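Local coordinates for protein ZYG-9 (Caenorhabditis elegans, PDB 2OF3) that plays a major role in organising microtubules and spindle poles in one-cell embryos and carries a TOG domain that probably binds tubulin, at residues S207-V212 and K236-Q241; V223-I228 and E258-R263. One frame throughout, in Å; residues are numbered along the deposited sequence.

In the fold
Helix 221-238 takes part in both contacts, so the pair serves as a worked example of how one helix of an all-helical array is used by two contacts, one with an earlier segment and one with a later segment. Interaction 1 joins the end of this helix to the short helix 208-212 that precedes it; interaction 2 joins its earlier turns to helix 251-264 that follows. The segments alternate along the sequence, and the centres of the contacts lie about 13 Å apart. They also touch directly, Val212 CG1 packing 3.7 Å from Ala227 O. Both sit far from the middle of the elongated chain, their centres about 24 and 26 Å from its centre.

Interaction 1: S207-V212 and K236-Q241; sequences SVEKTV and KFEGDQ
Glu209 and Glu238 carry this contact between them, two acidic side chains that approach from opposite directions and bring their carboxylates together. The tight part is very small: Glu209 OE2 stands 2.5 Å from Glu238 OE2. At this separation one of the two acids probably holds a proton, which would ease the repulsion expected of two like charges. The carboxylate planes are nearly coplanar, 17° apart, and Glu238 OE2 also lies 3.6 Å from Glu209 CG. The two chains reach the meeting point differently. Glu209 is bent at its second torsion (chi2 92°), whereas Glu238 starts with CG between its backbone N and carbonyl carbon and then runs straight out (chi2 178°). An alanine at Glu209 removes the facing acid, and the Glu238 carboxylate would probably then be freer to turn. Beyond this pair the contact is loose. The nearest CA atoms, those of Glu209 and Gln241, are 9.7 Å apart, and the whole contact buries just 81 Å². Glu238 is partly exposed and has a weak, long ion pair with Lys204, while Glu209 is buried. After Glu238 the chain leaves the helix at Gly239, whose positive phi suits the type II' turn from Glu238 to Gln241. At the start of helix 208-212, Thr211 OG1 and Thr211 N both donate to Ser207 O, from opposite faces of its carbonyl plane. Both glutamates also rest on Ile200, in the loop after helix 181-198; Val208 and Val212 turn to helices 165-174, 181-198 and 221-238, where Val230 touches both valines.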
# COMPACT_ATOMS: atom_id res chain seq x y z
N SER A 207 19.12 0.73 -4.34
CA SER A 207 19.94 -0.17 -3.53
C SER A 207 19.09 -1.39 -3.04
O SER A 207 19.16 -1.79 -1.88
CB SER A 207 20.55 0.55 -2.32
OG SER A 207 21.62 1.39 -2.71
N VAL A 208 18.30 -1.95 -3.96
CA VAL A 208 17.50 -3.10 -3.66
C VAL A 208 18.37 -4.29 -3.23
O VAL A 208 18.12 -4.87 -2.18
CB VAL A 208 16.64 -3.50 -4.88
CG1 VAL A 208 15.94 -4.84 -4.62
CG2 VAL A 208 15.62 -2.38 -5.20
N GLU A 209 19.39 -4.64 -4.01
CA GLU A 209 20.22 -5.83 -3.70
C GLU A 209 20.80 -5.75 -2.32
O GLU A 209 20.68 -6.69 -1.55
CB GLU A 209 21.33 -6.08 -4.73
CG GLU A 209 20.87 -6.12 -6.16
CD GLU A 209 20.94 -4.73 -6.87
OE1 GLU A 209 20.75 -3.66 -6.23
OE2 GLU A 209 21.18 -4.72 -8.09
N LYS A 210 21.36 -4.60 -1.96
CA LYS A 210 21.99 -4.43 -0.68
C LYS A 210 21.03 -4.39 0.50
O LYS A 210 21.37 -4.84 1.61
CB LYS A 210 22.86 -3.14 -0.68
CG LYS A 210 23.45 -2.79 0.69
CD LYS A 210 24.59 -1.73 0.59
CE LYS A 210 25.60 -1.85 1.80
NZ LYS A 210 26.71 -2.94 1.63
N THR A 211 19.84 -3.81 0.29
CA THR A 211 18.85 -3.73 1.33
C THR A 211 18.22 -5.11 1.58
O THR A 211 17.87 -5.45 2.73
CB THR A 211 17.72 -2.73 0.93
OG1 THR A 211 18.32 -1.51 0.47
CG2 THR A 211 16.85 -2.42 2.11
N VAL A 212 18.07 -5.87 0.51
CA VAL A 212 17.35 -7.14 0.58
C VAL A 212 18.29 -8.27 1.10
O VAL A 212 17.87 -9.14 1.87
CB VAL A 212 16.67 -7.48 -0.77
CG1 VAL A 212 16.21 -8.97 -0.82
CG2 VAL A 212 15.45 -6.54 -1.04
N LYS A 236 19.30 -12.69 -12.78
CA LYS A 236 18.85 -12.96 -14.13
C LYS A 236 19.05 -11.77 -15.09
O LYS A 236 19.30 -11.98 -16.29
CB LYS A 236 17.40 -13.35 -14.13
CG LYS A 236 16.96 -13.96 -15.43
CD LYS A 236 15.47 -14.30 -15.40
CE LYS A 236 15.07 -15.04 -16.68
NZ LYS A 236 13.58 -15.30 -16.75
N PHE A 237 18.89 -10.55 -14.59
CA PHE A 237 19.07 -9.34 -15.40
C PHE A 237 20.50 -8.78 -15.44
O PHE A 237 20.96 -8.32 -16.47
CB PHE A 237 18.05 -8.24 -15.01
CG PHE A 237 16.65 -8.58 -15.45
CD1 PHE A 237 16.17 -8.16 -16.70
CD2 PHE A 237 15.83 -9.37 -14.64
CE1 PHE A 237 14.86 -8.51 -17.13
CE2 PHE A 237 14.53 -9.75 -15.07
CZ PHE A 237 14.05 -9.32 -16.31
N GLU A 238 21.23 -8.85 -14.34
CA GLU A 238 22.49 -8.16 -14.25
C GLU A 238 23.65 -9.10 -13.89
O GLU A 238 24.76 -8.62 -13.62
CB GLU A 238 22.36 -7.01 -13.24
CG GLU A 238 22.19 -7.48 -11.80
CD GLU A 238 22.10 -6.36 -10.80
OE1 GLU A 238 22.49 -5.23 -11.16
OE2 GLU A 238 21.64 -6.58 -9.64
N GLY A 239 23.41 -10.42 -13.88
CA GLY A 239 24.46 -11.40 -13.47
C GLY A 239 25.27 -10.99 -12.25
O GLY A 239 24.71 -10.48 -11.28
N ASP A 240 26.59 -11.18 -12.30
CA ASP A 240 27.51 -10.94 -11.15
C ASP A 240 27.55 -9.55 -10.56
O ASP A 240 28.13 -9.36 -9.47
CB ASP A 240 28.98 -11.24 -11.52
CG ASP A 240 29.28 -12.72 -11.72
OD1 ASP A 240 28.47 -13.64 -11.34
OD2 ASP A 240 30.39 -12.97 -12.27
N GLN A 241 27.03 -8.55 -11.29
CA GLN A 241 26.74 -7.23 -10.72
C GLN A 241 25.82 -7.36 -9.50
O GLN A 241 25.97 -6.61 -8.55
CB GLN A 241 26.02 -6.35 -11.74
CG GLN A 241 26.93 -5.68 -12.77
CD GLN A 241 28.04 -4.84 -12.11
OE1 GLN A 241 27.77 -4.04 -11.19
NE2 GLN A 241 29.29 -5.05 -12.55

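Interaction 2: V223-I228 and E258-R263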
# COMPACT_ATOMS: atom_id res chain seq x y z
N VAL A 223 10.33 -15.18 4.60
CA VAL A 223 11.16 -14.00 4.35
C VAL A 223 12.45 -14.41 3.65
O VAL A 223 12.82 -13.85 2.58
CB VAL A 223 11.48 -13.24 5.66
CG1 VAL A 223 12.37 -11.97 5.40
CG2 VAL A 223 10.18 -12.87 6.43
N ARG A 224 13.12 -15.43 4.19
CA ARG A 224 14.36 -15.94 3.57
C ARG A 224 14.14 -16.35 2.16
O ARG A 224 14.94 -16.00 1.33
CB ARG A 224 14.89 -17.18 4.31
CG ARG A 224 15.36 -16.86 5.69
CD ARG A 224 16.32 -17.96 6.15
NE ARG A 224 15.64 -19.26 6.30
CZ ARG A 224 14.91 -19.62 7.35
NH1 ARG A 224 14.67 -18.77 8.35
NH2 ARG A 224 14.39 -20.85 7.40
N ASN A 225 13.11 -17.15 1.89
CA ASN A 225 12.86 -17.65 0.54
C ASN A 225 12.58 -16.52 -0.47
O ASN A 225 13.05 -16.54 -1.58
CB ASN A 225 11.67 -18.60 0.56
CG ASN A 225 11.73 -19.58 -0.57
OD1 ASN A 225 10.84 -19.63 -1.42
ND2 ASN A 225 12.85 -20.29 -0.66
N ALA A 226 11.81 -15.52 -0.05
CA ALA A 226 11.46 -14.37 -0.91
C ALA A 226 12.72 -13.50 -1.12
O ALA A 226 12.93 -12.99 -2.23
CB ALA A 226 10.32 -13.55 -0.26
N ALA A 227 13.56 -13.36 -0.07
CA ALA A 227 14.78 -12.55 -0.19
C ALA A 227 15.72 -13.20 -1.17
O ALA A 227 16.28 -12.50 -2.04
CB ALA A 227 15.51 -12.34 1.16
N ILE A 228 15.88 -14.53 -1.06
CA ILE A 228 16.66 -15.30 -2.02
C ILE A 228 16.08 -15.07 -3.40
O ILE A 228 16.85 -14.77 -4.32
CB ILE A 228 16.65 -16.83 -1.68
CG1 ILE A 228 17.50 -17.09 -0.45
CG2 ILE A 228 17.13 -17.67 -2.89
CD1 ILE A 228 17.22 -18.45 0.20
N GLU A 258 23.40 -19.02 -4.45
CA GLU A 258 24.08 -19.68 -5.60
C GLU A 258 23.38 -20.96 -6.04
O GLU A 258 23.25 -21.21 -7.22
CB GLU A 258 25.55 -20.00 -5.29
CG GLU A 258 26.49 -18.78 -5.16
CD GLU A 258 27.84 -19.13 -4.45
OE1 GLU A 258 27.92 -20.19 -3.78
OE2 GLU A 258 28.84 -18.36 -4.54
N GLU A 259 22.95 -21.77 -5.07
CA GLU A 259 22.22 -23.01 -5.33
C GLU A 259 20.85 -22.74 -5.99
O GLU A 259 20.42 -23.48 -6.89
CB GLU A 259 22.05 -23.80 -3.99
CG GLU A 259 21.43 -25.23 -4.12
CD GLU A 259 22.23 -26.10 -5.14
OE1 GLU A 259 23.47 -25.97 -5.21
OE2 GLU A 259 21.62 -26.89 -5.91
N ARG A 260 20.14 -21.70 -5.53
CA ARG A 260 18.87 -21.31 -6.17
C ARG A 260 19.09 -20.91 -7.63
O ARG A 260 18.31 -21.32 -8.51
CB ARG A 260 18.21 -20.16 -5.40
CG ARG A 260 16.77 -19.80 -5.84
CD ARG A 260 15.73 -20.93 -5.69
NE ARG A 260 15.63 -21.43 -4.32
CZ ARG A 260 14.95 -20.86 -3.32
NH1 ARG A 260 14.25 -19.75 -3.47
NH2 ARG A 260 14.95 -21.45 -2.13
N ILE A 261 20.13 -20.10 -7.89
CA ILE A 261 20.52 -19.70 -9.27
C ILE A 261 20.81 -20.96 -10.07
O ILE A 261 20.23 -21.15 -11.15
CB ILE A 261 21.75 -18.77 -9.31
CG1 ILE A 261 21.40 -17.41 -8.67
CG2 ILE A 261 22.35 -18.68 -10.79
CD1 ILE A 261 22.64 -16.47 -8.25
N LYS A 262 21.66 -21.83 -9.54
CA LYS A 262 21.99 -23.07 -10.21
C LYS A 262 20.73 -23.85 -10.55
O LYS A 262 20.53 -24.21 -11.70
CB LYS A 262 22.97 -23.89 -9.38
CG LYS A 262 23.39 -25.17 -10.07
CD LYS A 262 24.25 -26.05 -9.16
CE LYS A 262 24.31 -27.49 -9.71
NZ LYS A 262 25.38 -28.27 -9.03
N ARG A 263 19.85 -24.07 -9.59
CA ARG A 263 18.62 -24.84 -9.84
C ARG A 263 17.58 -24.22 -10.78
O ARG A 263 16.94 -24.96 -11.54
CB ARG A 263 17.94 -25.23 -8.53
CG ARG A 263 18.76 -26.21 -7.71
CD ARG A 263 17.98 -26.63 -6.45
NE ARG A 263 18.86 -27.36 -5.54
CZ ARG A 263 18.46 -27.87 -4.38
NH1 ARG A 263 17.20 -27.73 -3.97
NH2 ARG A 263 19.32 -28.51 -3.61
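Arg260 reaches across from helix 251-264 to helix 221-238 and meets Ile228 and Asn225 with different parts of its side chain. The apolar share belongs to Ile228, whose CG2 methyl lies over one face of the guanidinium, offset toward its rim, 3.6 Å from Arg260 NH1. The same methyl, Ile228 CG2, is 3.7 Å from Arg260 CG, so one branch of the isoleucine touches both the aliphatic base and the charged end of the arginine. This is possible because the arginine chain folds at chi2 and chi3 (61° and 57°), curling its end back over the methyl. The polar share lies at the guanidinium edge, near its plane, where the Asn225 amide arrives with its own plane turned 54° away; which end of that amide faces the arginine is uncertain. A salt bridge lies within helix 251-264. One turn before Arg263, Glu259 receives Arg263 NE on the anti lone pair of Glu259 OE2 at 2.8 Å, a bond running along the helix surface. Thr264 OG1 hydrogen-bonds the carbonyl oxygens of Arg260 and Ile261. Elsewhere the interface is continued by Ile261, which packs on Val232 and Phe235 of helix 221-238 and on Trp243. Side chains of neighbouring helices meeting across a shared seam, apolar within and polar toward the margin, fit the helical array of HEAT repeats from which TOG domains are built.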